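Local coordinates for structural PPIase-like protein L605 (Mimivirus, PDB 2OSE), which probably catalyses the cis-trans isomerisation of peptidyl-prolyl bonds as a cyclophilin and assembles into a homotrimer, at residues D38-G43 / R141-T146. Sequence-based numbering, arbitrary orientation.
Sequences DAFPAG and RYYDST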
loop_
_atom_site.group_PDB
_atom_site.type_symbol
_atom_site.label_atom_id
_atom_site.label_comp_id
_atom_site.label_asym_id
_atom_site.label_seq_id
_atom_site.Cartn_x
_atom_site.Cartn_y
_atom_site.Cartn_z
ATOM N N ASP A 38 -27.387 -16.909 -15.748
ATOM C CA ASP A 38 -28.320 -15.901 -16.348
ATOM C C ASP A 38 -28.089 -14.440 -15.927
ATOM O O ASP A 38 -28.745 -13.525 -16.425
ATOM C CB ASP A 38 -29.825 -16.260 -16.184
ATOM C CG ASP A 38 -30.321 -16.296 -14.721
ATOM O OD1 ASP A 38 -29.904 -15.510 -13.834
ATOM O OD2 ASP A 38 -31.224 -17.128 -14.458
ATOM N N ALA A 39 -27.166 -14.225 -15.006
ATOM C CA ALA A 39 -26.812 -12.880 -14.605
ATOM C C ALA A 39 -25.852 -12.274 -15.631
ATOM O O ALA A 39 -25.908 -11.072 -15.900
ATOM C CB ALA A 39 -26.169 -12.900 -13.199
ATOM N N PHE A 40 -24.974 -13.104 -16.186
ATOM C CA PHE A 40 -23.787 -12.646 -16.902
ATOM C C PHE A 40 -23.074 -13.854 -17.449
ATOM O O PHE A 40 -22.057 -14.287 -16.870
ATOM C CB PHE A 40 -22.838 -11.925 -15.907
ATOM C CG PHE A 40 -21.693 -11.179 -16.534
ATOM C CD1 PHE A 40 -21.429 -11.239 -17.908
ATOM C CD2 PHE A 40 -20.838 -10.404 -15.705
ATOM C CE1 PHE A 40 -20.348 -10.552 -18.462
ATOM C CE2 PHE A 40 -19.759 -9.706 -16.244
ATOM C CZ PHE A 40 -19.509 -9.766 -17.628
ATOM N N PRO A 41 -23.563 -14.424 -18.572
ATOM C CA PRO A 41 -22.951 -15.639 -19.077
ATOM C C PRO A 41 -21.435 -15.699 -19.235
ATOM O O PRO A 41 -20.806 -16.671 -18.797
ATOM C CB PRO A 41 -23.667 -15.843 -20.429
ATOM C CG PRO A 41 -25.008 -15.310 -20.195
ATOM C CD PRO A 41 -24.751 -14.049 -19.382
ATOM N N ALA A 42 -20.830 -14.700 -19.876
ATOM C CA ALA A 42 -19.384 -14.763 -20.121
ATOM C C ALA A 42 -18.559 -14.611 -18.825
ATOM O O ALA A 42 -17.496 -15.177 -18.707
ATOM C CB ALA A 42 -18.953 -13.656 -21.147
ATOM N N GLY A 43 -19.056 -13.816 -17.890
ATOM C CA GLY A 43 -18.345 -13.589 -16.618
ATOM C C GLY A 43 -18.442 -14.785 -15.683
ATOM O O GLY A 43 -17.482 -15.112 -14.995
ATOM N N ARG A 141 -16.131 -0.056 -20.031
ATOM C CA ARG A 141 -16.187 -1.041 -18.942
ATOM C C ARG A 141 -15.942 -2.486 -19.394
ATOM O O ARG A 141 -16.517 -2.943 -20.382
ATOM C CB ARG A 141 -17.560 -0.889 -18.259
ATOM C CG ARG A 141 -17.912 -1.905 -17.161
ATOM C CD ARG A 141 -19.122 -1.450 -16.362
ATOM N NE ARG A 141 -20.422 -1.936 -16.874
ATOM C CZ ARG A 141 -21.365 -1.175 -17.457
ATOM N NH1 ARG A 141 -21.195 0.138 -17.623
ATOM N NH2 ARG A 141 -22.503 -1.728 -17.871
ATOM N N TYR A 142 -15.086 -3.200 -18.666
ATOM C CA TYR A 142 -14.814 -4.620 -18.908
ATOM C C TYR A 142 -14.664 -5.368 -17.577
ATOM O O TYR A 142 -14.534 -4.753 -16.540
ATOM C CB TYR A 142 -13.559 -4.847 -19.767
ATOM C CG TYR A 142 -13.712 -4.425 -21.228
ATOM C CD1 TYR A 142 -14.376 -5.249 -22.172
ATOM C CD2 TYR A 142 -13.215 -3.187 -21.667
ATOM C CE1 TYR A 142 -14.526 -4.839 -23.523
ATOM C CE2 TYR A 142 -13.373 -2.765 -23.023
ATOM C CZ TYR A 142 -14.025 -3.592 -23.925
ATOM O OH TYR A 142 -14.151 -3.170 -25.234
ATOM N N TYR A 143 -14.662 -6.695 -17.650
ATOM C CA TYR A 143 -14.500 -7.551 -16.495
ATOM C C TYR A 143 -13.409 -8.539 -16.772
ATOM O O TYR A 143 -12.997 -8.752 -17.930
ATOM C CB TYR A 143 -15.812 -8.255 -16.140
ATOM C CG TYR A 143 -16.887 -7.293 -15.746
ATOM C CD1 TYR A 143 -17.103 -6.970 -14.409
ATOM C CD2 TYR A 143 -17.690 -6.690 -16.700
ATOM C CE1 TYR A 143 -18.076 -6.088 -14.048
ATOM C CE2 TYR A 143 -18.657 -5.796 -16.348
ATOM C CZ TYR A 143 -18.844 -5.484 -15.023
ATOM O OH TYR A 143 -19.840 -4.613 -14.649
ATOM N N ASP A 144 -12.908 -9.125 -15.698
ATOM C CA ASP A 144 -11.910 -10.162 -15.803
ATOM C C ASP A 144 -12.123 -11.190 -14.655
ATOM O O ASP A 144 -13.253 -11.358 -14.153
ATOM C CB ASP A 144 -10.472 -9.548 -15.899
ATOM C CG ASP A 144 -10.121 -8.604 -14.736
ATOM O OD1 ASP A 144 -10.762 -8.697 -13.644
ATOM O OD2 ASP A 144 -9.175 -7.763 -14.912
ATOM N N SER A 145 -11.047 -11.865 -14.275
ATOM C CA SER A 145 -11.023 -12.823 -13.168
ATOM C C SER A 145 -11.222 -12.227 -11.756
ATOM O O SER A 145 -11.400 -12.988 -10.789
ATOM C CB SER A 145 -9.689 -13.563 -13.214
ATOM O OG SER A 145 -8.603 -12.636 -13.143
ATOM N N THR A 146 -11.140 -10.895 -11.642
ATOM C CA THR A 146 -11.290 -10.160 -10.381
ATOM C C THR A 146 -12.707 -10.230 -9.800
ATOM O O THR A 146 -13.678 -9.836 -10.435
ATOM C CB THR A 146 -10.909 -8.650 -10.528
ATOM O OG1 THR A 146 -9.647 -8.550 -11.216
ATOM C CG2 THR A 146 -10.790 -7.983 -9.124
HETATM O O HOH W 1 -14.918 -13.555 -14.647
#
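The rings of F40 and Y143 meet across two backbones that share no direct hydrogen bond: a short 3-10 turn leads through F40, at the N-cap position, into the first turn of helix 41-52, while 141-146 begins on the short strand 141-142 and heads toward strand 147-150. The rings form a T-shaped pair, centroids 5.2 Å apart and planes at 77°. F40 supplies the edge; its CE2 sits over one face of Y143, offset toward the rim and 3.7 Å from CD2 of Y143, with F40 CZ beside it. With CG anti to the backbone N (chi1 -169°), the F40 ring extends toward Y143, and the backbone N of G43 lies 3.4 Å above one face of it, toward the rim. A water beside the rings bridges the two backbones, donating to G43 O at 3.0 Å and to D144 O at 2.8 Å, and thus ties the first turn of the helix to the backbone at D144. D144 OD1 accepts from T146 N at 3.0 Å, an Asx turn, and also from T146 OG1 at 2.7 Å, both donors on the same face of the carboxylate plane. That oxygen also forms a salt bridge to R193 of a neighbouring subunit. The aromatic pair belongs to the hydrophobic core of the cyclophilin barrel, where V168 of strand 168-175 touches both rings, F116 meets F40 edge-to-face, L131 and P133 of strand 128-135 pack on Y143, and the Y143 hydroxyl is hydrogen-bonded to D166 O.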